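Local coordinates for protein cytochrome P450 (Zobellia galactanivorans, PDB 6G5O) that belongs to the cytochrome P450 family of haem-thiolate proteins and binds iron-containing protoporphyrin IX in a buried pocket, at residues 55-60 / 71-76; 75-80 / 325-330; 267-272 / 290-295. One frame throughout, in Å; residues are numbered along the deposited sequence.

Interaction 1. Residues 55-60 / 71-76; sequences GRIVIP and IPFEVD. With HEM (protoporphyrin IX containing Fe), chain C.
I57 meets F73 over the face of its ring: CD1 of I57 stands 4.1 Å from the centroid of the F73 ring, only 20° off the ring normal, which satisfies a CH-pi contact. The methyl is displaced toward the rim, and its shortest approach is 3.8 Å from I57 CD1 to F73 CZ. With CG1 of I57 set between its backbone N and carbonyl carbon (chi1 69°), the CD1 end extends over F73, whose side chain comes from the opposite direction with CG trans to its N. The V58 side chain crosses that of F73 at about a right angle, and V58 CG2 comes 4.1 Å from F73 CE2 at the ring edge. Elsewhere on that edge, in the ring plane, lies a haem propionate oxygen, with F73 CE1 3.4 Å from HEM O1A. Both segments belong to the long connection between strand 48-49 and helix 79-92, the B-C loop of the P450 fold, and each makes a type I turn here, G55 to V58 and P72 to V75. A hydrogen bond joins the turns: G55 N donates to E74 OE2 at 2.8 Å, nearly straight at 167°, and arrives from above the carboxylate plane. Water 1 donates to E74 OE2 at 2.9 Å and accepts from I57 N at 3.2 Å, while R66 forms a salt bridge with the same oxygen. E74 OE1 takes the backbone N of Q70, so both carboxylate oxygens have partners and the group's rotation is restricted.

Interaction 2. Residues 75-80 / 325-330; sequences VDPPVH and FSHHNC. With HEM (protoporphyrin IX containing Fe), chain C.
The cysteine-ligand loop of the P450 fold, residues 325-330, meets the start of the C helix beside a haem propionate. C330 SG binds the haem iron at 2.3 Å, and water 2 holds the opposite axial position. Two histidines, one from each segment, divide the propionate between them: H80 NE2 donates to HEM O2D at 2.7 Å and H328 ND1 donates to HEM O1D at 2.8 Å, with angles of 167° and 166°. Their rings approach obliquely, centroids 4.2 Å apart and planes at 52°. Trans placement of CG to the backbone N sends the H80 ring toward the loop, where its CE1 lies 3.1 Å from H327 O. The H328 ring receives V75 O in its plane, 3.0 Å from H328 CE1, and water 3 donates to D76 OD1 while lying doubtfully close to H328 NE2. P77 sets CG over one face of the H327 ring, 4.2 Å from the centroid, in a CH-pi contact. Helix 79-92 leaves from here and adds R84, which hydrogen-bonds to both N329 O and the haem; beyond H327 lie H43, at the end of helix 35-43, and Y45, whose ring meets that of H327 edge-to-face.

Interaction 3. Residues 267-272 / 290-295; sequences LTQMGR and RISLCW. With HEM (protoporphyrin IX containing Fe), chain C.
R272 lays its guanidinium flat against L293, whose CD1 sits over the centre of the group, 3.5 Å from R272 CZ. A bend at chi2 (-77°) brings the arginine's end back beside the strand, and the two side chains cross at about a right angle. At the guanidinium edge lies a haem propionate: R272 NH2 donates to HEM O2A at 2.9 Å and 172°, and R272 NH1 to HEM O1A and G271 O, each at 3.1 Å. The W295 ring takes the haem methyl CMA over one face and L293 O over the other, while L267 O lies at its edge, 3.3 Å from W295 CD1. R272 and L293 project from antiparallel strands 270-272 and 290-293 of the P450 beta sheet, with L267 and W295 beyond their ends; M270 with L293 and R272 with I291 are hydrogen-bonded pairs. L293 N to M270 O, at 2.9 Å and 174°, is the straightest of the four backbone bonds. From the non-hydrogen-bonded pair G271 with S292, the serine OG donates to Q269 OE1 at 2.7 Å. Three hydrogen bonds, two to the propionate and one to G271 O, fix the guanidinium's rotation, and its positive charge probably offsets the propionate's negative one.

Overall arrangement
All three contacts gather on the propionate side of the haem. Interaction 2 supplies the iron ligand and binds the D propionate; interaction 3 binds the A propionate, and interaction 1 places its aromatic ring against that same group, while F73 CA lies 3.2 Å from HEM O1D of the D propionate. Interaction 1 lies about 11 Å, centre to centre, from each of the others, which are about 15 Å apart. It runs into interaction 2 through V75 and D76, and P72 O packs 3.4 Å from H80 CD2. Toward interaction 3, a probable hydrogen bond of 2.7 Å joins R290 NH1 to V58 O. Interactions 2 and 3 touch more lightly, nearest at 4.0 Å from F325 N to W295 CZ3.

Interaction 1. Residues 55-60 / 71-76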
loop_
_atom_site.group_PDB
_atom_site.type_symbol
_atom_site.label_atom_id
_atom_site.label_comp_id
_atom_site.label_asym_id
_atom_site.label_seq_id
_atom_site.Cartn_x
_atom_site.Cartn_y
_atom_site.Cartn_z
ATOM N N GLY A 55 -16.159 6.952 1.653
ATOM C CA GLY A 55 -15.186 8.012 1.401
ATOM C C GLY A 55 -14.714 8.736 2.638
ATOM O O GLY A 55 -13.665 9.402 2.630
ATOM N N ARG A 56 -15.458 8.619 3.716
ATOM C CA ARG A 56 -15.169 9.459 4.863
ATOM C C ARG A 56 -13.890 9.107 5.614
ATOM O O ARG A 56 -13.207 10.011 6.099
ATOM C CB ARG A 56 -16.328 9.476 5.842
ATOM C CG ARG A 56 -16.402 10.814 6.557
ATOM C CD ARG A 56 -17.495 10.876 7.613
ATOM N NE ARG A 56 -17.146 11.946 8.551
ATOM C CZ ARG A 56 -17.566 12.047 9.805
ATOM N NH1 ARG A 56 -18.408 11.160 10.349
ATOM N NH2 ARG A 56 -17.140 13.080 10.522
ATOM N N ILE A 57 -13.562 7.818 5.726
ATOM C CA ILE A 57 -12.397 7.418 6.517
ATOM C C ILE A 57 -11.073 7.648 5.778
ATOM O O ILE A 57 -10.024 7.491 6.358
ATOM C CB ILE A 57 -12.462 5.970 7.037
ATOM C CG1 ILE A 57 -12.330 4.951 5.895
ATOM C CG2 ILE A 57 -13.715 5.753 7.856
ATOM C CD1 ILE A 57 -12.692 3.518 6.286
ATOM N N VAL A 58 -11.108 8.028 4.506
ATOM C CA VAL A 58 -9.870 8.302 3.781
ATOM C C VAL A 58 -9.431 9.742 4.074
ATOM O O VAL A 58 -10.252 10.592 4.506
ATOM C CB VAL A 58 -10.043 8.093 2.264
ATOM C CG1 VAL A 58 -8.704 8.172 1.519
ATOM C CG2 VAL A 58 -10.712 6.752 1.998
ATOM N N ILE A 59 -8.135 10.003 3.845
ATOM C CA ILE A 59 -7.534 11.308 4.031
ATOM C C ILE A 59 -6.592 11.630 2.866
ATOM O O ILE A 59 -5.505 11.012 2.745
ATOM C CB ILE A 59 -6.773 11.383 5.362
ATOM C CG1 ILE A 59 -7.729 11.147 6.533
ATOM C CG2 ILE A 59 -6.102 12.748 5.512
ATOM C CD1 ILE A 59 -7.037 10.860 7.844
ATOM N N PRO A 60 -6.978 12.583 1.995
ATOM C CA PRO A 60 -8.193 13.412 2.104
ATOM C C PRO A 60 -9.513 12.667 1.909
ATOM O O PRO A 60 -9.581 11.740 1.086
ATOM C CB PRO A 60 -8.021 14.409 0.955
ATOM C CG PRO A 60 -7.186 13.691 -0.048
ATOM C CD PRO A 60 -6.234 12.857 0.755
ATOM N N ILE A 71 -15.361 -2.600 -0.055
ATOM C CA ILE A 71 -15.512 -3.883 0.645
ATOM C C ILE A 71 -14.210 -4.719 0.544
ATOM O O ILE A 71 -13.739 -4.948 -0.567
ATOM C CB ILE A 71 -16.699 -4.657 0.057
ATOM C CG1 ILE A 71 -17.992 -3.834 0.289
ATOM C CG2 ILE A 71 -16.840 -6.040 0.702
ATOM C CD1 ILE A 71 -19.249 -4.436 -0.290
ATOM N N PRO A 72 -13.631 -5.160 1.678
ATOM C CA PRO A 72 -14.200 -5.040 3.038
ATOM C C PRO A 72 -13.841 -3.777 3.828
ATOM O O PRO A 72 -14.231 -3.637 4.990
ATOM C CB PRO A 72 -13.554 -6.238 3.782
ATOM C CG PRO A 72 -12.801 -7.005 2.789
ATOM C CD PRO A 72 -12.462 -6.045 1.694
ATOM N N PHE A 73 -13.107 -2.884 3.189
ATOM C CA PHE A 73 -12.544 -1.685 3.778
ATOM C C PHE A 73 -13.467 -0.809 4.628
ATOM O O PHE A 73 -13.045 -0.306 5.689
ATOM C CB PHE A 73 -12.006 -0.871 2.633
ATOM C CG PHE A 73 -11.343 0.394 3.017
ATOM C CD1 PHE A 73 -10.343 0.416 3.969
ATOM C CD2 PHE A 73 -11.657 1.577 2.321
ATOM C CE1 PHE A 73 -9.727 1.601 4.282
ATOM C CE2 PHE A 73 -11.024 2.759 2.617
ATOM C CZ PHE A 73 -10.053 2.764 3.607
ATOM N N GLU A 74 -14.707 -0.623 4.160
ATOM C CA GLU A 74 -15.653 0.312 4.792
ATOM C C GLU A 74 -16.764 -0.468 5.429
ATOM O O GLU A 74 -17.925 -0.096 5.340
ATOM C CB GLU A 74 -16.183 1.345 3.750
ATOM C CG GLU A 74 -15.187 2.480 3.545
ATOM C CD GLU A 74 -15.383 3.400 2.335
ATOM O OE1 GLU A 74 -15.963 2.985 1.302
ATOM O OE2 GLU A 74 -14.873 4.569 2.424
ATOM N N VAL A 75 -16.407 -1.569 6.074
ATOM C CA VAL A 75 -17.378 -2.431 6.750
ATOM C C VAL A 75 -16.786 -2.859 8.086
ATOM O O VAL A 75 -15.581 -3.144 8.167
ATOM C CB VAL A 75 -17.743 -3.682 5.897
ATOM C CG1 VAL A 75 -18.795 -4.509 6.595
ATOM C CG2 VAL A 75 -18.273 -3.283 4.525
ATOM N N ASP A 76 -17.635 -2.926 9.110
ATOM C CA ASP A 76 -17.227 -3.292 10.452
ATOM C C ASP A 76 -17.632 -4.717 10.726
ATOM O O ASP A 76 -18.538 -5.234 10.091
ATOM C CB ASP A 76 -17.895 -2.397 11.504
ATOM C CG ASP A 76 -17.325 -0.975 11.543
ATOM O OD1 ASP A 76 -16.073 -0.815 11.761
ATOM O OD2 ASP A 76 -18.133 -0.001 11.395
HETATM C CHA HEM C . -5.709 -2.462 3.668
HETATM C CHB HEM C . -1.175 -0.847 3.261
HETATM C CHC HEM C . -0.779 -2.948 -1.054
HETATM C CHD HEM C . -5.445 -4.013 -0.928
HETATM C C1A HEM C . -4.498 -1.864 3.933
HETATM C C2A HEM C . -4.178 -1.165 5.134
HETATM C C3A HEM C . -2.930 -0.741 5.005
HETATM C C4A HEM C . -2.435 -1.131 3.741
HETATM C CMA HEM C . -2.197 0.020 6.060
HETATM C CAA HEM C . -5.032 -0.962 6.385
HETATM C CBA HEM C . -6.090 0.098 6.119
HETATM C CGA HEM C . -7.019 0.255 7.301
HETATM O O1A HEM C . -8.135 0.734 7.118
HETATM O O2A HEM C . -6.717 -0.094 8.457
HETATM C C1B HEM C . -0.679 -1.284 2.050
HETATM C C2B HEM C . 0.678 -1.122 1.702
HETATM C C3B HEM C . 0.815 -1.695 0.459
HETATM C C4B HEM C . -0.540 -2.226 0.110
HETATM C CMB HEM C . 1.724 -0.409 2.505
HETATM C CAB HEM C . 1.960 -1.899 -0.426
HETATM C CBB HEM C . 3.224 -1.707 -0.105
HETATM C C1C HEM C . -2.009 -3.435 -1.413
HETATM C C2C HEM C . -2.326 -3.981 -2.656
HETATM C C3C HEM C . -3.674 -4.237 -2.649
HETATM C C4C HEM C . -4.148 -3.859 -1.366
HETATM C CMC HEM C . -1.384 -4.251 -3.786
HETATM C CAC HEM C . -4.490 -4.849 -3.706
HETATM C CBC HEM C . -4.093 -5.255 -4.908
HETATM C C1D HEM C . -5.859 -3.716 0.381
HETATM C C2D HEM C . -7.224 -4.015 0.849
HETATM C C3D HEM C . -7.309 -3.613 2.128
HETATM C C4D HEM C . -6.003 -3.013 2.421
HETATM C CMD HEM C . -8.268 -4.702 0.036
HETATM C CAD HEM C . -8.522 -3.719 3.035
HETATM C CBD HEM C . -8.524 -4.915 4.001
HETATM C CGD HEM C . -9.833 -4.957 4.813
HETATM O O1D HEM C . -10.616 -3.943 4.849
HETATM O O2D HEM C . -10.192 -5.992 5.473
HETATM N NA HEM C . -3.423 -1.792 3.061
HETATM N NB HEM C . -1.356 -1.920 1.093
HETATM N NC HEM C . -3.112 -3.332 -0.643
HETATM N ND HEM C . -5.187 -3.133 1.361
HETATM FE FE HEM C . -3.366 -2.560 1.257
HETATM O O HOH W 1 -15.721 5.651 4.937
HETATM O O HOH W 2 -3.796 -0.470 0.543
#

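Interaction 2. Residues 75-80 / 325-330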
loop_
_atom_site.group_PDB
_atom_site.type_symbol
_atom_site.label_atom_id
_atom_site.label_comp_id
_atom_site.label_asym_id
_atom_site.label_seq_id
_atom_site.Cartn_x
_atom_site.Cartn_y
_atom_site.Cartn_z
ATOM N N VAL A 75 -16.407 -1.569 6.074
ATOM C CA VAL A 75 -17.378 -2.431 6.750
ATOM C C VAL A 75 -16.786 -2.859 8.086
ATOM O O VAL A 75 -15.581 -3.144 8.167
ATOM C CB VAL A 75 -17.743 -3.682 5.897
ATOM C CG1 VAL A 75 -18.795 -4.509 6.595
ATOM C CG2 VAL A 75 -18.273 -3.283 4.525
ATOM N N ASP A 76 -17.635 -2.926 9.110
ATOM C CA ASP A 76 -17.227 -3.292 10.452
ATOM C C ASP A 76 -17.632 -4.717 10.726
ATOM O O ASP A 76 -18.538 -5.234 10.091
ATOM C CB ASP A 76 -17.895 -2.397 11.504
ATOM C CG ASP A 76 -17.325 -0.975 11.543
ATOM O OD1 ASP A 76 -16.073 -0.815 11.761
ATOM O OD2 ASP A 76 -18.133 -0.001 11.395
ATOM N N PRO A 77 -16.944 -5.380 11.675
ATOM C CA PRO A 77 -17.389 -6.682 12.139
ATOM C C PRO A 77 -18.773 -6.562 12.760
ATOM O O PRO A 77 -19.153 -5.458 13.138
ATOM C CB PRO A 77 -16.371 -7.040 13.223
ATOM C CG PRO A 77 -15.163 -6.284 12.867
ATOM C CD PRO A 77 -15.653 -5.007 12.266
ATOM N N PRO A 78 -19.520 -7.664 12.847
ATOM C CA PRO A 78 -19.119 -9.002 12.322
ATOM C C PRO A 78 -19.267 -9.207 10.799
ATOM O O PRO A 78 -18.799 -10.205 10.277
ATOM C CB PRO A 78 -20.084 -9.943 13.034
ATOM C CG PRO A 78 -21.330 -9.099 13.197
ATOM C CD PRO A 78 -20.846 -7.700 13.486
ATOM N N VAL A 79 -19.959 -8.300 10.116
ATOM C CA VAL A 79 -20.204 -8.419 8.703
ATOM C C VAL A 79 -18.877 -8.380 7.901
ATOM O O VAL A 79 -18.740 -9.073 6.901
ATOM C CB VAL A 79 -21.167 -7.323 8.242
ATOM C CG1 VAL A 79 -21.326 -7.361 6.728
ATOM C CG2 VAL A 79 -22.564 -7.542 8.888
ATOM N N HIS A 80 -17.913 -7.575 8.358
ATOM C CA HIS A 80 -16.568 -7.530 7.787
ATOM C C HIS A 80 -15.955 -8.910 7.566
ATOM O O HIS A 80 -15.460 -9.207 6.492
ATOM C CB HIS A 80 -15.621 -6.692 8.659
ATOM C CG HIS A 80 -14.196 -6.741 8.196
ATOM N ND1 HIS A 80 -13.279 -7.604 8.741
ATOM C CD2 HIS A 80 -13.546 -6.067 7.219
ATOM C CE1 HIS A 80 -12.124 -7.464 8.118
ATOM N NE2 HIS A 80 -12.251 -6.522 7.207
ATOM N N PHE A 325 -3.241 -3.312 11.099
ATOM C CA PHE A 325 -3.269 -4.124 12.307
ATOM C C PHE A 325 -4.696 -4.578 12.557
ATOM O O PHE A 325 -5.634 -3.823 12.330
ATOM C CB PHE A 325 -2.746 -3.349 13.545
ATOM C CG PHE A 325 -2.564 -4.208 14.781
ATOM C CD1 PHE A 325 -1.579 -5.193 14.833
ATOM C CD2 PHE A 325 -3.426 -4.064 15.888
ATOM C CE1 PHE A 325 -1.434 -6.019 15.948
ATOM C CE2 PHE A 325 -3.287 -4.891 17.009
ATOM C CZ PHE A 325 -2.288 -5.865 17.041
ATOM N N SER A 326 -4.828 -5.817 13.006
ATOM C CA SER A 326 -6.093 -6.443 13.375
ATOM C C SER A 326 -7.010 -6.528 12.154
ATOM O O SER A 326 -6.541 -6.838 11.029
ATOM C CB SER A 326 -6.718 -5.688 14.571
ATOM O OG SER A 326 -7.915 -6.312 15.034
ATOM N N HIS A 327 -8.297 -6.209 12.327
ATOM C CA HIS A 327 -9.350 -6.616 11.358
ATOM C C HIS A 327 -9.073 -6.281 9.901
ATOM O O HIS A 327 -9.209 -7.130 9.031
ATOM C CB HIS A 327 -10.721 -6.047 11.743
ATOM C CG HIS A 327 -11.094 -6.340 13.164
ATOM N ND1 HIS A 327 -10.848 -5.451 14.194
ATOM C CD2 HIS A 327 -11.588 -7.459 13.735
ATOM C CE1 HIS A 327 -11.199 -6.003 15.334
ATOM N NE2 HIS A 327 -11.658 -7.218 15.087
ATOM N N HIS A 328 -8.703 -5.050 9.631
ATOM C CA HIS A 328 -8.522 -4.602 8.254
ATOM C C HIS A 328 -7.092 -4.748 7.738
ATOM O O HIS A 328 -6.749 -4.124 6.737
ATOM C CB HIS A 328 -9.002 -3.161 8.139
ATOM C CG HIS A 328 -10.470 -3.010 8.402
ATOM N ND1 HIS A 328 -11.408 -3.109 7.399
ATOM C CD2 HIS A 328 -11.170 -2.809 9.550
ATOM C CE1 HIS A 328 -12.615 -2.929 7.910
ATOM N NE2 HIS A 328 -12.505 -2.777 9.216
ATOM N N ASN A 329 -6.260 -5.588 8.359
ATOM C CA ASN A 329 -4.884 -5.689 7.865
ATOM C C ASN A 329 -4.862 -6.002 6.364
ATOM O O ASN A 329 -5.728 -6.716 5.832
ATOM C CB ASN A 329 -4.024 -6.675 8.663
ATOM C CG ASN A 329 -4.453 -8.119 8.476
ATOM O OD1 ASN A 329 -5.273 -8.638 9.244
ATOM N ND2 ASN A 329 -3.928 -8.768 7.431
ATOM N N CYS A 330 -3.888 -5.415 5.675
ATOM C CA CYS A 330 -3.852 -5.406 4.199
ATOM C C CYS A 330 -4.022 -6.762 3.504
ATOM O O CYS A 330 -3.156 -7.635 3.627
ATOM C CB CYS A 330 -2.537 -4.796 3.709
ATOM S SG CYS A 330 -2.431 -4.563 1.936
HETATM C CHA HEM C . -5.709 -2.462 3.668
HETATM C CHB HEM C . -1.175 -0.847 3.261
HETATM C CHC HEM C . -0.779 -2.948 -1.054
HETATM C CHD HEM C . -5.445 -4.013 -0.928
HETATM C C1A HEM C . -4.498 -1.864 3.933
HETATM C C2A HEM C . -4.178 -1.165 5.134
HETATM C C3A HEM C . -2.930 -0.741 5.005
HETATM C C4A HEM C . -2.435 -1.131 3.741
HETATM C CMA HEM C . -2.197 0.020 6.060
HETATM C CAA HEM C . -5.032 -0.962 6.385
HETATM C CBA HEM C . -6.090 0.098 6.119
HETATM C CGA HEM C . -7.019 0.255 7.301
HETATM O O1A HEM C . -8.135 0.734 7.118
HETATM O O2A HEM C . -6.717 -0.094 8.457
HETATM C C1B HEM C . -0.679 -1.284 2.050
HETATM C C2B HEM C . 0.678 -1.122 1.702
HETATM C C3B HEM C . 0.815 -1.695 0.459
HETATM C C4B HEM C . -0.540 -2.226 0.110
HETATM C CMB HEM C . 1.724 -0.409 2.505
HETATM C CAB HEM C . 1.960 -1.899 -0.426
HETATM C CBB HEM C . 3.224 -1.707 -0.105
HETATM C C1C HEM C . -2.009 -3.435 -1.413
HETATM C C2C HEM C . -2.326 -3.981 -2.656
HETATM C C3C HEM C . -3.674 -4.237 -2.649
HETATM C C4C HEM C . -4.148 -3.859 -1.366
HETATM C CMC HEM C . -1.384 -4.251 -3.786
HETATM C CAC HEM C . -4.490 -4.849 -3.706
HETATM C CBC HEM C . -4.093 -5.255 -4.908
HETATM C C1D HEM C . -5.859 -3.716 0.381
HETATM C C2D HEM C . -7.224 -4.015 0.849
HETATM C C3D HEM C . -7.309 -3.613 2.128
HETATM C C4D HEM C . -6.003 -3.013 2.421
HETATM C CMD HEM C . -8.268 -4.702 0.036
HETATM C CAD HEM C . -8.522 -3.719 3.035
HETATM C CBD HEM C . -8.524 -4.915 4.001
HETATM C CGD HEM C . -9.833 -4.957 4.813
HETATM O O1D HEM C . -10.616 -3.943 4.849
HETATM O O2D HEM C . -10.192 -5.992 5.473
HETATM N NA HEM C . -3.423 -1.792 3.061
HETATM N NB HEM C . -1.356 -1.920 1.093
HETATM N NC HEM C . -3.112 -3.332 -0.643
HETATM N ND HEM C . -5.187 -3.133 1.361
HETATM FE FE HEM C . -3.366 -2.560 1.257
HETATM O O HOH W 3 -13.647 -2.082 11.278
HETATM O O HOH W 2 -3.796 -0.470 0.543
#

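Interaction 3. Residues 267-272 / 290-295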
loop_
_atom_site.group_PDB
_atom_site.type_symbol
_atom_site.label_atom_id
_atom_site.label_comp_id
_atom_site.label_asym_id
_atom_site.label_seq_id
_atom_site.Cartn_x
_atom_site.Cartn_y
_atom_site.Cartn_z
ATOM N N LEU A 267 1.621 3.576 2.887
ATOM C CA LEU A 267 0.342 4.173 3.296
ATOM C C LEU A 267 0.531 4.856 4.645
ATOM O O LEU A 267 0.615 4.213 5.698
ATOM C CB LEU A 267 -0.799 3.149 3.366
ATOM C CG LEU A 267 -2.223 3.697 3.625
ATOM C CD1 LEU A 267 -2.610 4.746 2.613
ATOM C CD2 LEU A 267 -3.249 2.593 3.543
ATOM N N THR A 268 0.555 6.176 4.603
ATOM C CA THR A 268 0.930 6.987 5.750
ATOM C C THR A 268 -0.024 6.850 6.892
ATOM O O THR A 268 0.386 6.669 8.045
ATOM C CB THR A 268 1.071 8.472 5.331
ATOM O OG1 THR A 268 2.150 8.589 4.400
ATOM C CG2 THR A 268 1.382 9.343 6.512
ATOM N N GLN A 269 -1.306 6.861 6.584
ATOM C CA GLN A 269 -2.334 6.904 7.642
ATOM C C GLN A 269 -3.682 6.549 7.059
ATOM O O GLN A 269 -3.864 6.546 5.865
ATOM C CB GLN A 269 -2.423 8.311 8.287
ATOM C CG GLN A 269 -2.858 9.414 7.320
ATOM C CD GLN A 269 -3.015 10.802 7.956
ATOM O OE1 GLN A 269 -3.019 10.964 9.184
ATOM N NE2 GLN A 269 -3.170 11.811 7.102
ATOM N N MET A 270 -4.612 6.248 7.934
ATOM C CA MET A 270 -5.960 5.969 7.529
ATOM C C MET A 270 -6.916 6.404 8.624
ATOM O O MET A 270 -6.658 6.202 9.807
ATOM C CB MET A 270 -6.147 4.471 7.240
ATOM C CG MET A 270 -7.494 4.159 6.571
ATOM S SD MET A 270 -7.812 5.112 5.051
ATOM C CE MET A 270 -6.507 4.489 3.972
ATOM N N GLY A 271 -8.037 6.984 8.236
ATOM C CA GLY A 271 -8.965 7.458 9.226
ATOM C C GLY A 271 -9.862 6.404 9.802
ATOM O O GLY A 271 -9.986 5.303 9.253
ATOM N N ARG A 272 -10.503 6.779 10.913
ATOM C CA ARG A 272 -11.666 6.113 11.471
ATOM C C ARG A 272 -12.648 7.219 11.952
ATOM O O ARG A 272 -12.257 8.380 12.145
ATOM C CB ARG A 272 -11.266 5.264 12.661
ATOM C CG ARG A 272 -10.277 4.148 12.382
ATOM C CD ARG A 272 -10.961 2.971 11.708
ATOM N NE ARG A 272 -10.138 1.753 11.624
ATOM C CZ ARG A 272 -9.293 1.473 10.626
ATOM N NH1 ARG A 272 -9.071 2.335 9.629
ATOM N NH2 ARG A 272 -8.638 0.315 10.641
ATOM N N ARG A 290 -13.216 12.613 13.367
ATOM C CA ARG A 290 -12.317 11.614 12.800
ATOM C C ARG A 290 -10.995 11.519 13.559
ATOM O O ARG A 290 -10.443 12.545 13.970
ATOM C CB ARG A 290 -12.004 11.992 11.348
ATOM C CG ARG A 290 -13.217 11.941 10.445
ATOM C CD ARG A 290 -12.805 11.774 9.009
ATOM N NE ARG A 290 -12.162 12.962 8.472
ATOM C CZ ARG A 290 -11.517 13.005 7.310
ATOM N NH1 ARG A 290 -11.384 11.905 6.570
ATOM N NH2 ARG A 290 -10.978 14.147 6.882
ATOM N N ILE A 291 -10.485 10.301 13.742
ATOM C CA ILE A 291 -9.084 10.135 14.133
ATOM C C ILE A 291 -8.361 9.542 12.952
ATOM O O ILE A 291 -9.009 9.150 11.983
ATOM C CB ILE A 291 -8.892 9.281 15.395
ATOM C CG1 ILE A 291 -9.430 7.864 15.233
ATOM C CG2 ILE A 291 -9.553 9.927 16.583
ATOM C CD1 ILE A 291 -8.349 6.864 14.930
ATOM N N SER A 292 -7.032 9.541 12.998
ATOM C CA SER A 292 -6.248 8.803 12.031
ATOM C C SER A 292 -5.280 7.848 12.756
ATOM O O SER A 292 -4.786 8.136 13.837
ATOM C CB SER A 292 -5.537 9.708 11.028
ATOM O OG SER A 292 -4.218 10.063 11.388
ATOM N N LEU A 293 -5.088 6.680 12.159
ATOM C CA LEU A 293 -4.096 5.707 12.580
ATOM C C LEU A 293 -2.868 5.985 11.730
ATOM O O LEU A 293 -2.860 5.676 10.560
ATOM C CB LEU A 293 -4.633 4.322 12.340
ATOM C CG LEU A 293 -5.987 4.044 12.982
ATOM C CD1 LEU A 293 -6.627 2.727 12.585
ATOM C CD2 LEU A 293 -5.829 4.082 14.479
ATOM N N CYS A 294 -1.875 6.669 12.284
ATOM C CA CYS A 294 -0.760 7.097 11.472
ATOM C C CYS A 294 0.313 5.998 11.546
ATOM O O CYS A 294 1.212 6.034 12.388
ATOM C CB CYS A 294 -0.256 8.472 11.922
ATOM S SG CYS A 294 1.123 9.104 10.955
ATOM N N TRP A 295 0.205 5.053 10.627
ATOM C CA TRP A 295 1.112 3.915 10.529
ATOM C C TRP A 295 2.567 4.383 10.406
ATOM O O TRP A 295 3.477 3.788 10.989
ATOM C CB TRP A 295 0.722 3.019 9.319
ATOM C CG TRP A 295 -0.774 2.802 9.100
ATOM C CD1 TRP A 295 -1.529 3.311 8.077
ATOM C CD2 TRP A 295 -1.671 2.023 9.905
ATOM N NE1 TRP A 295 -2.859 2.896 8.202
ATOM C CE2 TRP A 295 -2.963 2.109 9.309
ATOM C CE3 TRP A 295 -1.517 1.261 11.059
ATOM C CZ2 TRP A 295 -4.081 1.473 9.836
ATOM C CZ3 TRP A 295 -2.641 0.609 11.604
ATOM C CH2 TRP A 295 -3.919 0.726 10.994
HETATM C CHA HEM C . -5.709 -2.462 3.668
HETATM C CHB HEM C . -1.175 -0.847 3.261
HETATM C CHC HEM C . -0.779 -2.948 -1.054
HETATM C CHD HEM C . -5.445 -4.013 -0.928
HETATM C C1A HEM C . -4.498 -1.864 3.933
HETATM C C2A HEM C . -4.178 -1.165 5.134
HETATM C C3A HEM C . -2.930 -0.741 5.005
HETATM C C4A HEM C . -2.435 -1.131 3.741
HETATM C CMA HEM C . -2.197 0.020 6.060
HETATM C CAA HEM C . -5.032 -0.962 6.385
HETATM C CBA HEM C . -6.090 0.098 6.119
HETATM C CGA HEM C . -7.019 0.255 7.301
HETATM O O1A HEM C . -8.135 0.734 7.118
HETATM O O2A HEM C . -6.717 -0.094 8.457
HETATM C C1B HEM C . -0.679 -1.284 2.050
HETATM C C2B HEM C . 0.678 -1.122 1.702
HETATM C C3B HEM C . 0.815 -1.695 0.459
HETATM C C4B HEM C . -0.540 -2.226 0.110
HETATM C CMB HEM C . 1.724 -0.409 2.505
HETATM C CAB HEM C . 1.960 -1.899 -0.426
HETATM C CBB HEM C . 3.224 -1.707 -0.105
HETATM C C1C HEM C . -2.009 -3.435 -1.413
HETATM C C2C HEM C . -2.326 -3.981 -2.656
HETATM C C3C HEM C . -3.674 -4.237 -2.649
HETATM C C4C HEM C . -4.148 -3.859 -1.366
HETATM C CMC HEM C . -1.384 -4.251 -3.786
HETATM C CAC HEM C . -4.490 -4.849 -3.706
HETATM C CBC HEM C . -4.093 -5.255 -4.908
HETATM C C1D HEM C . -5.859 -3.716 0.381
HETATM C C2D HEM C . -7.224 -4.015 0.849
HETATM C C3D HEM C . -7.309 -3.613 2.128
HETATM C C4D HEM C . -6.003 -3.013 2.421
HETATM C CMD HEM C . -8.268 -4.702 0.036
HETATM C CAD HEM C . -8.522 -3.719 3.035
HETATM C CBD HEM C . -8.524 -4.915 4.001
HETATM C CGD HEM C . -9.833 -4.957 4.813
HETATM O O1D HEM C . -10.616 -3.943 4.849
HETATM O O2D HEM C . -10.192 -5.992 5.473
HETATM N NA HEM C . -3.423 -1.792 3.061
HETATM N NB HEM C . -1.356 -1.920 1.093
HETATM N NC HEM C . -3.112 -3.332 -0.643
HETATM N ND HEM C . -5.187 -3.133 1.361
HETATM FE FE HEM C . -3.366 -2.560 1.257
HETATM O O HOH W 2 -3.796 -0.470 0.543
#